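Local coordinates for protein dihydrocoumarin hydrolase, AncDHCH1 (Pseudomonas sp., PDB 6C2C) that probably hydrolyses the lactone dihydrocoumarin at a two-zinc centre of the metallo-beta-lactamase type and is related to organophosphate-degrading methyl-parathion hydrolase, at residues G35-P40 with T67-Y72; V83-A88 with D113-T118; T118-D123 with Q145-F150; A134-A139 with N176-A181; V140-Q145 with K185-N190. All coordinates share one frame; numbering follows the deposited sequence. Where two conformers were deposited one is given.

Interaction 1 of 5, residues G35-P40 with T67-Y72; sequences GTVDLP and TSVNAY
Leu39 lays its side chain across that of Thr67 at about a right angle, with CD1 against Thr67 OG1 at 3.6 Å and close to CB and CG2 as well. Thr67 suits this place because it is half polar: OG1, anti to the carbonyl carbon (chi1 -58°), has its polar partner in Leu65 O, while OG1, CB and CG2 together form the surface on which Leu39 CD1 rests. Val37 and Val69 lie on the same face of the sheet and meet loosely, Val37 CG1 standing 4.4 Å from Val69 CG2. On the other face Thr36 turns its methyl to the serine, CG2 lying 4.1 Å from Ser68 OG; the two hydroxyls look elsewhere, Thr36 OG1 to Glu66 and Ser68 OG to Phe276 N.

Between the two faces the strands run antiparallel with a marked twist. Val37 and Thr67 form the hydrogen-bonded pair, Val37 N to Thr67 O at 2.9 Å and Thr67 N to Val37 O at 2.8 Å, and Val69 N reaches Gly35 O at 3.2 Å. A water also bonds to Gly35 O and to Asn70 OD1.

The cohesion is therefore mainly main-chain bonding between strands 27-39 and 65-75, with light apolar packing on one face and hydroxyls committed to partners beyond the pair.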
# COMPACT_ATOMS: atom_id res chain seq x y z
N GLY A 35 10.01 2.09 -0.48
CA GLY A 35 10.63 3.40 -0.29
C GLY A 35 9.64 4.34 0.37
O GLY A 35 8.54 3.95 0.79
N THR A 36 10.03 5.62 0.41
CA THR A 36 9.16 6.70 0.84
C THR A 36 9.17 7.78 -0.22
O THR A 36 10.09 7.85 -1.05
CB THR A 36 9.69 7.32 2.12
OG1 THR A 36 11.01 7.88 1.90
CG2 THR A 36 9.72 6.32 3.25
N VAL A 37 8.19 8.69 -0.11
CA VAL A 37 8.12 9.87 -0.99
C VAL A 37 7.48 11.02 -0.22
O VAL A 37 6.54 10.81 0.56
CB VAL A 37 7.35 9.55 -2.28
CG1 VAL A 37 5.87 9.24 -1.96
CG2 VAL A 37 7.49 10.72 -3.24
N ASP A 38 8.01 12.23 -0.40
CA ASP A 38 7.45 13.38 0.31
C ASP A 38 6.15 13.78 -0.36
O ASP A 38 6.07 13.86 -1.59
CB ASP A 38 8.40 14.58 0.23
CG ASP A 38 9.55 14.49 1.23
OD1 ASP A 38 9.57 13.60 2.10
OD2 ASP A 38 10.45 15.36 1.15
N LEU A 39 5.15 14.08 0.46
CA LEU A 39 3.85 14.50 -0.02
C LEU A 39 3.55 15.89 0.54
O LEU A 39 3.72 16.11 1.75
CB LEU A 39 2.76 13.55 0.40
CG LEU A 39 2.72 12.19 -0.32
CD1 LEU A 39 1.54 11.38 0.14
CD2 LEU A 39 2.66 12.49 -1.83
N PRO A 40 3.06 16.82 -0.28
CA PRO A 40 2.60 18.13 0.22
C PRO A 40 1.20 17.99 0.79
O PRO A 40 0.21 18.42 0.19
CB PRO A 40 2.68 19.01 -1.03
CG PRO A 40 2.35 18.11 -2.13
CD PRO A 40 2.98 16.74 -1.75
N THR A 67 6.26 9.96 3.21
CA THR A 67 5.19 8.99 3.29
C THR A 67 5.68 7.65 2.80
O THR A 67 6.26 7.55 1.71
CB THR A 67 4.00 9.49 2.45
OG1 THR A 67 3.62 10.77 2.98
CG2 THR A 67 2.81 8.57 2.57
N SER A 68 5.46 6.61 3.62
CA SER A 68 5.79 5.25 3.23
C SER A 68 4.87 4.75 2.13
O SER A 68 3.73 5.15 2.03
CB SER A 68 5.63 4.32 4.41
OG SER A 68 6.71 4.54 5.32
N VAL A 69 5.42 3.83 1.34
CA VAL A 69 4.68 3.10 0.32
C VAL A 69 4.95 1.63 0.58
O VAL A 69 6.07 1.15 0.35
CB VAL A 69 5.10 3.48 -1.10
CG1 VAL A 69 4.29 2.61 -2.20
CG2 VAL A 69 4.83 4.99 -1.40
N ASN A 70 3.93 0.90 1.02
CA ASN A 70 4.11 -0.49 1.49
C ASN A 70 3.33 -1.48 0.63
O ASN A 70 2.28 -1.14 0.06
CB ASN A 70 3.61 -0.66 2.90
CG ASN A 70 4.14 0.43 3.88
OD1 ASN A 70 5.32 0.85 3.80
ND2 ASN A 70 3.29 0.84 4.83
N ALA A 71 3.83 -2.72 0.61
CA ALA A 71 3.13 -3.86 0.02
C ALA A 71 3.27 -5.00 1.01
O ALA A 71 4.08 -4.93 1.94
CB ALA A 71 3.74 -4.22 -1.35
N TYR A 72 2.51 -6.09 0.84
CA TYR A 72 2.49 -7.16 1.84
C TYR A 72 2.54 -8.53 1.17
O TYR A 72 1.63 -8.88 0.41
CB TYR A 72 1.24 -7.03 2.76
CG TYR A 72 1.29 -5.70 3.48
CD1 TYR A 72 1.95 -5.63 4.69
CD2 TYR A 72 0.71 -4.56 2.96
CE1 TYR A 72 2.07 -4.41 5.35
CE2 TYR A 72 0.79 -3.33 3.61
CZ TYR A 72 1.52 -3.25 4.78
OH TYR A 72 1.63 -2.01 5.41
O HOH W 1 7.72 2.08 3.00

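Interaction 2 of 5, residues V83-A88 with D113-T118; sequences VDTGAA and DEIYIT
Asp84 and Thr118 are brought together by two torsions: Asp84 holds CG anti to its carbonyl carbon (chi1 -72°), and Thr118 tucks OG1 between its own N and carbonyl carbon (chi1 59°). The carboxylate thus crosses the threonine and takes it with both oxygens. OD1 of Asp84 accepts Thr118 N at 2.8 Å in a nearly straight bond (169°), and Asp84 OD2 receives Thr118 OG1, also at 2.8 Å, on its syn lone pair. Two grips on one residue fix the rotation of the carboxylate, a task for which short, forked aspartate is well suited. OD2 has a further partner in His124 ND1, and His124 is a zinc ligand, which makes Asp84 a second-shell residue of the metal site.

The backbones support this pairing. Val83 and Tyr116 form a parallel bridge, and Asp84 N binds Tyr116 O at 2.9 Å. Val83 CG1 packs on Thr118 CG2 at 4.1 Å. Beyond the aspartate, Thr85 and Ile115 cross with their CG2 methyls 3.8 Å apart, while Thr85 OG1 is bonded to His124 O.

A buried aspartate just past the end of strand 80-83, alongside the strand that leads into the zinc-binding histidines, matches the first signature motif of the metallo-beta-lactamase fold, in which the ends of central strands carry the metal site.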
# COMPACT_ATOMS: atom_id res chain seq x y z
N VAL A 83 0.43 -8.61 -2.05
CA VAL A 83 -0.61 -7.56 -2.06
C VAL A 83 0.08 -6.21 -2.28
O VAL A 83 0.88 -5.81 -1.53
CB VAL A 83 -1.37 -7.48 -0.75
CG1 VAL A 83 -2.31 -6.31 -0.77
CG2 VAL A 83 -2.18 -8.75 -0.54
N ASP A 84 -0.17 -5.69 -3.47
CA ASP A 84 0.41 -4.47 -4.02
C ASP A 84 1.88 -4.66 -4.41
O ASP A 84 2.46 -5.60 -4.01
CB ASP A 84 0.16 -3.27 -3.17
CG ASP A 84 -1.31 -2.81 -3.25
OD1 ASP A 84 -2.02 -3.24 -4.16
OD2 ASP A 84 -1.67 -2.04 -2.38
N THR A 85 2.41 -3.72 -5.21
CA THR A 85 3.76 -3.91 -5.75
C THR A 85 4.63 -2.69 -5.81
O THR A 85 5.64 -2.71 -6.38
CB THR A 85 3.74 -4.46 -7.20
OG1 THR A 85 3.21 -3.48 -8.08
CG2 THR A 85 2.92 -5.75 -7.37
N GLY A 86 4.23 -1.65 -5.13
CA GLY A 86 5.01 -0.43 -5.24
C GLY A 86 4.92 0.21 -6.62
O GLY A 86 4.08 -0.10 -7.46
N ALA A 87 5.82 1.19 -6.81
CA ALA A 87 5.75 2.15 -7.92
C ALA A 87 6.71 1.90 -9.07
O ALA A 87 6.58 2.58 -10.11
CB ALA A 87 6.06 3.55 -7.42
N ALA A 88 7.71 1.05 -8.88
CA ALA A 88 8.72 0.89 -9.92
C ALA A 88 9.25 2.32 -10.05
O ALA A 88 9.50 2.98 -9.04
CB ALA A 88 8.09 0.42 -11.21
N ASP A 113 2.85 -16.53 -6.79
CA ASP A 113 1.76 -17.21 -7.49
C ASP A 113 0.65 -16.28 -7.91
O ASP A 113 0.11 -16.40 -9.03
CB ASP A 113 1.17 -18.28 -6.54
CG ASP A 113 2.17 -19.38 -6.24
OD1 ASP A 113 2.74 -19.95 -7.20
OD2 ASP A 113 2.37 -19.69 -5.05
N GLU A 114 0.26 -15.34 -7.03
CA GLU A 114 -0.86 -14.45 -7.30
C GLU A 114 -0.48 -13.12 -6.70
O GLU A 114 0.23 -13.05 -5.70
CB GLU A 114 -2.20 -14.98 -6.72
CG GLU A 114 -2.54 -16.35 -7.32
CD GLU A 114 -3.99 -16.75 -7.18
OE1 GLU A 114 -4.35 -17.83 -7.72
OE2 GLU A 114 -4.78 -16.00 -6.58
N ILE A 115 -0.97 -12.06 -7.35
CA ILE A 115 -0.73 -10.68 -6.89
C ILE A 115 -2.09 -10.03 -6.81
O ILE A 115 -2.86 -10.07 -7.77
CB ILE A 115 0.19 -9.93 -7.87
CG1 ILE A 115 1.58 -10.62 -7.85
CG2 ILE A 115 0.27 -8.44 -7.45
CD1 ILE A 115 2.56 -10.07 -8.98
N TYR A 116 -2.42 -9.45 -5.66
CA TYR A 116 -3.71 -8.78 -5.45
C TYR A 116 -3.47 -7.28 -5.33
O TYR A 116 -2.63 -6.82 -4.57
CB TYR A 116 -4.44 -9.31 -4.20
CG TYR A 116 -4.63 -10.82 -4.22
CD1 TYR A 116 -4.79 -11.53 -5.40
CD2 TYR A 116 -4.60 -11.52 -3.02
CE1 TYR A 116 -4.98 -12.95 -5.40
CE2 TYR A 116 -4.78 -12.93 -3.02
CZ TYR A 116 -4.90 -13.59 -4.23
OH TYR A 116 -5.05 -15.00 -4.13
N ILE A 117 -4.15 -6.51 -6.18
CA ILE A 117 -3.94 -5.08 -6.28
C ILE A 117 -5.08 -4.36 -5.56
O ILE A 117 -6.26 -4.56 -5.88
CB ILE A 117 -3.90 -4.69 -7.76
CG1 ILE A 117 -2.70 -5.34 -8.46
CG2 ILE A 117 -3.91 -3.17 -7.89
CD1 ILE A 117 -1.35 -4.92 -7.81
N THR A 118 -4.74 -3.53 -4.56
CA THR A 118 -5.83 -2.83 -3.86
C THR A 118 -6.50 -1.81 -4.79
O THR A 118 -7.72 -1.70 -4.80
CB THR A 118 -5.29 -2.12 -2.60
OG1 THR A 118 -4.26 -1.16 -2.96
CG2 THR A 118 -4.79 -3.13 -1.56

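Interaction 3 of 5, residues T118-D123 with Q145-F150. With ZN (zinc ion), chain D; ZN (zinc ion), chain C.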
# COMPACT_ATOMS: atom_id res chain seq x y z
N THR A 118 -4.74 -3.53 -4.56
CA THR A 118 -5.83 -2.83 -3.86
C THR A 118 -6.50 -1.81 -4.79
O THR A 118 -7.72 -1.70 -4.80
CB THR A 118 -5.29 -2.12 -2.60
OG1 THR A 118 -4.26 -1.16 -2.96
CG2 THR A 118 -4.79 -3.13 -1.56
N HIS A 119 -5.71 -1.15 -5.63
CA HIS A 119 -6.23 -0.21 -6.61
C HIS A 119 -5.11 0.14 -7.58
O HIS A 119 -3.92 -0.04 -7.26
CB HIS A 119 -6.77 1.06 -5.94
CG HIS A 119 -5.76 1.90 -5.21
ND1 HIS A 119 -5.01 1.43 -4.14
CD2 HIS A 119 -5.42 3.20 -5.37
CE1 HIS A 119 -4.23 2.41 -3.68
NE2 HIS A 119 -4.48 3.51 -4.39
N MET A 120 -5.49 0.62 -8.77
CA MET A 120 -4.47 0.78 -9.82
C MET A 120 -3.80 2.15 -9.85
O MET A 120 -3.40 2.60 -10.92
CB MET A 120 -5.07 0.44 -11.18
CG MET A 120 -5.51 -1.04 -11.20
SD MET A 120 -6.08 -1.51 -12.87
CE MET A 120 -6.50 -3.22 -12.52
N HIS A 121 -3.53 2.76 -8.72
CA HIS A 121 -2.65 3.91 -8.70
C HIS A 121 -1.22 3.49 -8.94
O HIS A 121 -0.85 2.32 -8.73
CB HIS A 121 -2.80 4.64 -7.36
CG HIS A 121 -4.02 5.51 -7.29
ND1 HIS A 121 -4.50 6.07 -6.13
CD2 HIS A 121 -4.87 5.94 -8.27
CE1 HIS A 121 -5.58 6.80 -6.36
NE2 HIS A 121 -5.82 6.74 -7.67
N PRO A 122 -0.38 4.40 -9.41
CA PRO A 122 0.96 4.01 -9.87
C PRO A 122 1.83 3.41 -8.81
O PRO A 122 2.63 2.55 -9.13
CB PRO A 122 1.57 5.33 -10.36
CG PRO A 122 0.78 6.35 -9.68
CD PRO A 122 -0.63 5.82 -9.66
N ASP A 123 1.67 3.84 -7.57
CA ASP A 123 2.47 3.35 -6.46
C ASP A 123 1.96 2.04 -5.93
O ASP A 123 2.51 1.52 -4.96
CB ASP A 123 2.50 4.37 -5.33
CG ASP A 123 1.07 4.84 -4.86
OD1 ASP A 123 0.15 5.14 -5.63
OD2 ASP A 123 0.89 4.91 -3.67
N GLN A 145 -12.86 -5.64 -11.10
CA GLN A 145 -13.31 -5.30 -12.44
C GLN A 145 -13.59 -3.82 -12.62
O GLN A 145 -13.32 -3.28 -13.70
CB GLN A 145 -14.54 -6.14 -12.75
CG GLN A 145 -14.98 -5.92 -14.22
CD GLN A 145 -14.21 -6.76 -15.17
OE1 GLN A 145 -13.52 -6.23 -16.08
NE2 GLN A 145 -14.33 -8.06 -15.04
N LYS A 146 -14.13 -3.16 -11.62
CA LYS A 146 -14.40 -1.74 -11.74
C LYS A 146 -13.16 -0.86 -11.83
O LYS A 146 -13.19 0.13 -12.46
CB LYS A 146 -15.25 -1.22 -10.61
CG LYS A 146 -16.67 -1.68 -10.62
CD LYS A 146 -17.38 -1.22 -9.38
CE LYS A 146 -18.81 -1.66 -9.50
NZ LYS A 146 -19.63 -0.48 -9.74
N ASP A 147 -12.08 -1.30 -11.19
CA ASP A 147 -10.82 -0.58 -11.22
C ASP A 147 -10.17 -0.82 -12.58
O ASP A 147 -9.61 0.09 -13.18
CB ASP A 147 -9.90 -1.05 -10.10
CG ASP A 147 -9.37 0.09 -9.25
OD1 ASP A 147 -10.15 1.02 -8.96
OD2 ASP A 147 -8.17 0.06 -8.89
N ALA A 148 -10.25 -2.06 -13.05
CA ALA A 148 -9.69 -2.41 -14.34
C ALA A 148 -10.38 -1.65 -15.47
O ALA A 148 -9.78 -1.07 -16.26
CB ALA A 148 -9.84 -3.91 -14.60
N ASP A 149 -11.70 -1.62 -15.42
CA ASP A 149 -12.41 -0.99 -16.47
C ASP A 149 -12.31 0.53 -16.44
O ASP A 149 -12.53 1.16 -17.44
CB ASP A 149 -13.85 -1.48 -16.48
CG ASP A 149 -13.99 -2.92 -16.92
OD1 ASP A 149 -12.99 -3.56 -17.32
OD2 ASP A 149 -15.13 -3.37 -16.84
N PHE A 150 -12.03 1.11 -15.27
CA PHE A 150 -11.79 2.54 -15.23
C PHE A 150 -10.38 2.91 -15.69
O PHE A 150 -10.21 3.67 -16.65
CB PHE A 150 -12.03 3.09 -13.83
CG PHE A 150 -11.86 4.58 -13.75
CD1 PHE A 150 -12.75 5.40 -14.44
CD2 PHE A 150 -10.78 5.13 -13.09
CE1 PHE A 150 -12.58 6.81 -14.44
CE2 PHE A 150 -10.61 6.58 -13.06
CZ PHE A 150 -11.51 7.37 -13.75
ZN ZN D . -3.85 5.52 -4.01
ZN ZN C . -1.23 4.75 -2.76
O HOH W 2 -1.99 5.58 -4.25
O HOH W 3 -3.59 7.67 -3.46
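Residues 118-123 hold most of the HxHxDH zinc-binding motif of the metallo-beta-lactamase fold, completed by His124; His119 and Met120 meet Asp147 and Ala148 of helix 145-151. Thr118 starts the run by taking His119 ND1 on its OG1 at 2.9 Å, nearly in the plane of the imidazole; this holds the ring so that NE2 points to a zinc ion, 2.1 Å away. The CA and CB of His119 also lie against Asp147 OD2.

At Met120 the backbone N donates to Asp147 OD2 at 2.7 Å, the hydrogen bond between the two segments, approaching nearly along the C-O axis. OD1 of that buried aspartate is bonded to Thr206 OG1 and Gly208 N, so the carboxylate links residues 118-123 to the loop beside the ligand His205. The flexible, extended methionine slides past Asp147 and sets CE 3.8 Å from Ala148 CA, where a small residue allows close approach.

His121 adds ND1 to the same zinc ion as His119, at 2.3 Å, with His205 and Asp226 also bound there. After Pro122, Asp123 binds the second zinc ion through OD2, beside His124, Asp226 and His273. A water bridges the metals, 1.9 Å from each zinc ion, and donates to Asp123 OD1 at 2.6 Å.

Interaction 4 of 5, residues A134-A139 with N176-A181; sequences AAFPNA and NPYVKA
Tyr178 inserts its ring into the bend of residues 134-139, and its hydroxyl oxygen accepts Phe136 N at 3.1 Å with an N-H...O angle of 154°. With CG anti to the carbonyl carbon (chi1 -60°), the ring is carried off the helix into that bend. The same hydroxyl is bonded to Leu128 O, so one phenol joins two separate backbone stretches. Over one face of the ring sits the methyl of Ala134, with CB 3.4 Å from Tyr178 CZ; alanine is small enough for the ring to lie this close to the main chain. Carbonyl oxygens come to the rim instead: Phe136 O lies 3.5 Å from Tyr178 CE2, and Ala139 O lies in the ring plane at 3.9 Å from Tyr178 CD2. Phe136 turns its own ring edge to the phenol, CD2 standing 3.7 Å from Tyr178 OH.

Alongside, Pro177 CB packs on Ala134 N at 3.4 Å. A proline has no N-H to give, and its place at a kink in helix 162-180 fits that.

The next shell shapes the receiving bend. Residues 136 to 139 make a type I beta turn closed by Ala139 N to Phe136 O, and Asn138 ND2 bonds to Glu110 O. Phe136 then packs on Pro109, Val112 and Ile115, and Ala139 also touches Ile115. The contact thereby lays the C-terminal end of helix 162-180 against the turn joining strand 133-134 to strand 140-142, beside strand 114-116.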
# COMPACT_ATOMS: atom_id res chain seq x y z
N ALA A 134 6.52 -8.71 -17.74
CA ALA A 134 6.04 -9.03 -16.39
C ALA A 134 7.22 -9.23 -15.44
O ALA A 134 8.02 -10.15 -15.63
CB ALA A 134 5.16 -10.29 -16.42
N ALA A 135 7.29 -8.40 -14.38
CA ALA A 135 8.30 -8.62 -13.37
C ALA A 135 8.06 -9.88 -12.58
O ALA A 135 9.01 -10.38 -11.96
CB ALA A 135 8.36 -7.40 -12.43
N PHE A 136 6.83 -10.40 -12.57
CA PHE A 136 6.50 -11.61 -11.81
C PHE A 136 6.03 -12.61 -12.86
O PHE A 136 4.84 -12.62 -13.24
CB PHE A 136 5.43 -11.29 -10.77
CG PHE A 136 5.88 -10.31 -9.75
CD1 PHE A 136 6.52 -10.78 -8.62
CD2 PHE A 136 5.69 -8.94 -9.92
CE1 PHE A 136 7.00 -9.87 -7.64
CE2 PHE A 136 6.16 -8.03 -8.91
CZ PHE A 136 6.77 -8.50 -7.78
N PRO A 137 6.93 -13.44 -13.39
CA PRO A 137 6.63 -14.14 -14.65
C PRO A 137 5.65 -15.28 -14.50
O PRO A 137 5.12 -15.74 -15.53
CB PRO A 137 8.01 -14.67 -15.08
CG PRO A 137 8.78 -14.82 -13.80
CD PRO A 137 8.37 -13.54 -13.03
N ASN A 138 5.38 -15.76 -13.27
CA ASN A 138 4.41 -16.82 -13.08
C ASN A 138 3.12 -16.35 -12.44
O ASN A 138 2.19 -17.14 -12.34
CB ASN A 138 5.02 -17.97 -12.26
CG ASN A 138 6.27 -18.56 -12.93
OD1 ASN A 138 6.21 -18.96 -14.12
ND2 ASN A 138 7.42 -18.55 -12.24
N ALA A 139 3.04 -15.09 -12.01
CA ALA A 139 1.91 -14.67 -11.18
C ALA A 139 0.65 -14.38 -12.01
O ALA A 139 0.71 -13.87 -13.15
CB ALA A 139 2.31 -13.41 -10.38
N ASN A 176 -0.21 -4.40 -18.83
CA ASN A 176 -0.26 -4.94 -20.19
C ASN A 176 0.39 -6.31 -20.33
O ASN A 176 -0.22 -7.17 -20.97
CB ASN A 176 0.38 -3.92 -21.14
CG ASN A 176 0.22 -4.30 -22.59
OD1 ASN A 176 1.22 -4.48 -23.30
ND2 ASN A 176 -1.02 -4.53 -23.00
N PRO A 177 1.59 -6.58 -19.77
CA PRO A 177 2.17 -7.93 -19.94
C PRO A 177 1.22 -9.00 -19.46
O PRO A 177 1.12 -10.08 -20.06
CB PRO A 177 3.47 -7.89 -19.12
CG PRO A 177 3.77 -6.43 -18.91
CD PRO A 177 2.47 -5.70 -18.98
N TYR A 178 0.56 -8.75 -18.34
CA TYR A 178 -0.30 -9.77 -17.77
C TYR A 178 -1.55 -9.94 -18.60
O TYR A 178 -2.00 -11.06 -18.82
CB TYR A 178 -0.66 -9.37 -16.32
CG TYR A 178 0.61 -9.27 -15.49
CD1 TYR A 178 1.29 -8.07 -15.43
CD2 TYR A 178 1.14 -10.37 -14.81
CE1 TYR A 178 2.50 -7.95 -14.71
CE2 TYR A 178 2.32 -10.28 -14.08
CZ TYR A 178 3.00 -9.06 -14.04
OH TYR A 178 4.19 -8.92 -13.31
N VAL A 179 -2.15 -8.83 -19.03
CA VAL A 179 -3.36 -8.89 -19.84
C VAL A 179 -3.07 -9.66 -21.12
O VAL A 179 -3.80 -10.61 -21.48
CB VAL A 179 -3.86 -7.46 -20.12
CG1 VAL A 179 -4.95 -7.51 -21.20
CG2 VAL A 179 -4.37 -6.82 -18.82
N LYS A 180 -1.98 -9.35 -21.76
CA LYS A 180 -1.65 -10.03 -22.99
C LYS A 180 -1.38 -11.51 -22.83
O LYS A 180 -1.67 -12.28 -23.70
CB LYS A 180 -0.44 -9.40 -23.68
CG LYS A 180 -0.64 -7.96 -24.10
CD LYS A 180 -1.55 -7.80 -25.28
CE LYS A 180 -1.11 -6.63 -26.16
NZ LYS A 180 -2.17 -6.07 -27.01
N ALA A 181 -0.84 -11.88 -21.69
CA ALA A 181 -0.57 -13.28 -21.46
C ALA A 181 -1.77 -14.03 -20.84
O ALA A 181 -1.62 -15.20 -20.46
CB ALA A 181 0.68 -13.43 -20.57

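Interaction 5 of 5, residues V140-Q145 with K185-N190; sequences VVRADQ and KPFSGN
Arg142 spreads its guanidinium beneath the aliphatic chain of Lys185, whose CD lies 3.7 Å above the plane, over its centre; Phe187 CD2 lies over the opposite face. A bend at chi3 (67°) turns the arginine edge to the chain of residues 185-190, where NE meets Lys185 O at 2.8 Å in a nearly straight bond and NH2 meets Pro186 O at 2.9 Å. Both oxygens lie in the guanidinium plane, whereas the donors stand above the planes of the carbonyls. Arginine suits the place because its flat head can grip two consecutive carbonyls and still be packed on its faces.

Phe187, with CG between its N and carbonyl carbon (chi1 54°), sets one ring face on the peptide link from Ala143 to Asp144, Ala143 C lying 3.4 Å above the ring plane. Asp144 OD2 in turn accepts Gly189 N at 2.8 Å, while OD1 caps Lys146 N at the start of helix 145-151. Backbone bonds run between: Lys185 N to Val141 O, Phe187 N to Ala143 O, and Gln145 N to Phe187 O at 2.7 Å.

The N-H groups of Lys185, Phe187 and Gly189 and the carbonyls of residues 185 to 187 are thus bonded by the backbone of 141-145 and by Arg142 and Asp144. Arg142 NH1 and Lys185 NZ, 4.4 Å apart, probably repel one another mildly, a cost the carbonyl bonds can offset.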
# COMPACT_ATOMS: atom_id res chain seq x y z
N VAL A 140 -0.48 -14.73 -11.43
CA VAL A 140 -1.77 -14.23 -11.88
C VAL A 140 -2.08 -12.97 -11.07
O VAL A 140 -2.03 -13.00 -9.84
CB VAL A 140 -2.85 -15.28 -11.66
CG1 VAL A 140 -4.28 -14.71 -11.97
CG2 VAL A 140 -2.59 -16.54 -12.48
N VAL A 141 -2.46 -11.87 -11.76
CA VAL A 141 -2.74 -10.61 -11.08
C VAL A 141 -4.25 -10.49 -11.00
O VAL A 141 -4.94 -10.77 -11.98
CB VAL A 141 -2.13 -9.44 -11.88
CG1 VAL A 141 -2.55 -8.10 -11.26
CG2 VAL A 141 -0.59 -9.54 -11.96
N ARG A 142 -4.78 -10.03 -9.86
CA ARG A 142 -6.21 -9.86 -9.69
C ARG A 142 -6.48 -8.48 -9.11
O ARG A 142 -5.70 -7.98 -8.30
CB ARG A 142 -6.81 -10.91 -8.77
CG ARG A 142 -6.40 -12.35 -9.16
CD ARG A 142 -7.38 -13.37 -8.64
NE ARG A 142 -8.67 -13.19 -9.34
CZ ARG A 142 -9.73 -13.94 -9.04
NH1 ARG A 142 -9.63 -14.93 -8.11
NH2 ARG A 142 -10.86 -13.70 -9.67
N ALA A 143 -7.60 -7.88 -9.54
CA ALA A 143 -8.06 -6.60 -9.03
C ALA A 143 -9.53 -6.50 -9.37
O ALA A 143 -10.07 -7.32 -10.13
CB ALA A 143 -7.29 -5.44 -9.70
N ASP A 144 -10.21 -5.54 -8.76
CA ASP A 144 -11.64 -5.44 -9.04
C ASP A 144 -11.87 -5.00 -10.48
O ASP A 144 -11.22 -4.08 -10.98
CB ASP A 144 -12.28 -4.44 -8.08
CG ASP A 144 -13.81 -4.53 -8.10
OD1 ASP A 144 -14.43 -3.88 -8.95
OD2 ASP A 144 -14.42 -5.24 -7.30
N GLN A 145 -12.86 -5.64 -11.10
CA GLN A 145 -13.31 -5.30 -12.44
C GLN A 145 -13.59 -3.82 -12.62
O GLN A 145 -13.32 -3.28 -13.70
CB GLN A 145 -14.54 -6.14 -12.75
CG GLN A 145 -14.98 -5.92 -14.22
CD GLN A 145 -14.21 -6.76 -15.17
OE1 GLN A 145 -13.52 -6.23 -16.08
NE2 GLN A 145 -14.33 -8.06 -15.04
N LYS A 185 -6.80 -11.60 -13.93
CA LYS A 185 -8.06 -12.28 -13.60
C LYS A 185 -8.87 -11.37 -12.68
O LYS A 185 -8.64 -11.34 -11.44
CB LYS A 185 -7.73 -13.64 -12.95
CG LYS A 185 -9.02 -14.46 -12.71
CD LYS A 185 -8.65 -15.85 -12.11
CE LYS A 185 -9.86 -16.65 -11.73
NZ LYS A 185 -9.37 -18.02 -11.29
N PRO A 186 -9.84 -10.62 -13.18
CA PRO A 186 -10.58 -9.68 -12.32
C PRO A 186 -11.51 -10.45 -11.41
O PRO A 186 -11.77 -11.65 -11.57
CB PRO A 186 -11.41 -8.81 -13.29
CG PRO A 186 -11.55 -9.71 -14.52
CD PRO A 186 -10.27 -10.54 -14.59
N PHE A 187 -11.97 -9.75 -10.40
CA PHE A 187 -13.09 -10.20 -9.58
C PHE A 187 -14.04 -9.02 -9.45
O PHE A 187 -13.72 -7.87 -9.80
CB PHE A 187 -12.61 -10.73 -8.20
CG PHE A 187 -11.74 -9.73 -7.46
CD1 PHE A 187 -12.37 -8.69 -6.73
CD2 PHE A 187 -10.34 -9.79 -7.49
CE1 PHE A 187 -11.62 -7.64 -6.07
CE2 PHE A 187 -9.60 -8.80 -6.77
CZ PHE A 187 -10.20 -7.78 -6.09
N SER A 188 -15.25 -9.31 -8.95
CA SER A 188 -16.27 -8.29 -8.78
C SER A 188 -16.69 -8.26 -7.32
O SER A 188 -17.40 -9.15 -6.86
CB SER A 188 -17.49 -8.56 -9.70
OG SER A 188 -17.15 -8.28 -11.02
N GLY A 189 -16.24 -7.23 -6.61
CA GLY A 189 -16.62 -7.06 -5.22
C GLY A 189 -16.14 -8.23 -4.35
O GLY A 189 -15.13 -8.90 -4.62
N ASN A 190 -16.91 -8.51 -3.29
CA ASN A 190 -16.46 -9.46 -2.25
C ASN A 190 -16.25 -10.83 -2.87
O ASN A 190 -17.19 -11.42 -3.41
CB ASN A 190 -17.50 -9.60 -1.13
CG ASN A 190 -17.76 -8.31 -0.41
OD1 ASN A 190 -16.91 -7.43 -0.35
ND2 ASN A 190 -18.97 -8.22 0.22

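In the fold
Interactions 1, 2 and 5 belong to one mixed sheet, and their centres move across it: interactions 1 and 2 are about 15 Å apart, 2 and 5 about 12 Å. Strands 65-75 and 80-83 join the first two, strands 114-116 and 140-142 the second pair. Interaction 3 lies about 11 Å from interaction 2, sharing Thr118, and about 10 Å from interaction 5, sharing Gln145; it carries three of the zinc ligands, just after strand 114-116. Interaction 4 packs on the sheet through Ile115 and Val141. Along the chain interactions 1, 2 and 3 come in series, while 3, 4 and 5 interleave. The ligand-bearing loop is thereby joined to helix 145-151, which follows edge strand 140-142 of the same sheet.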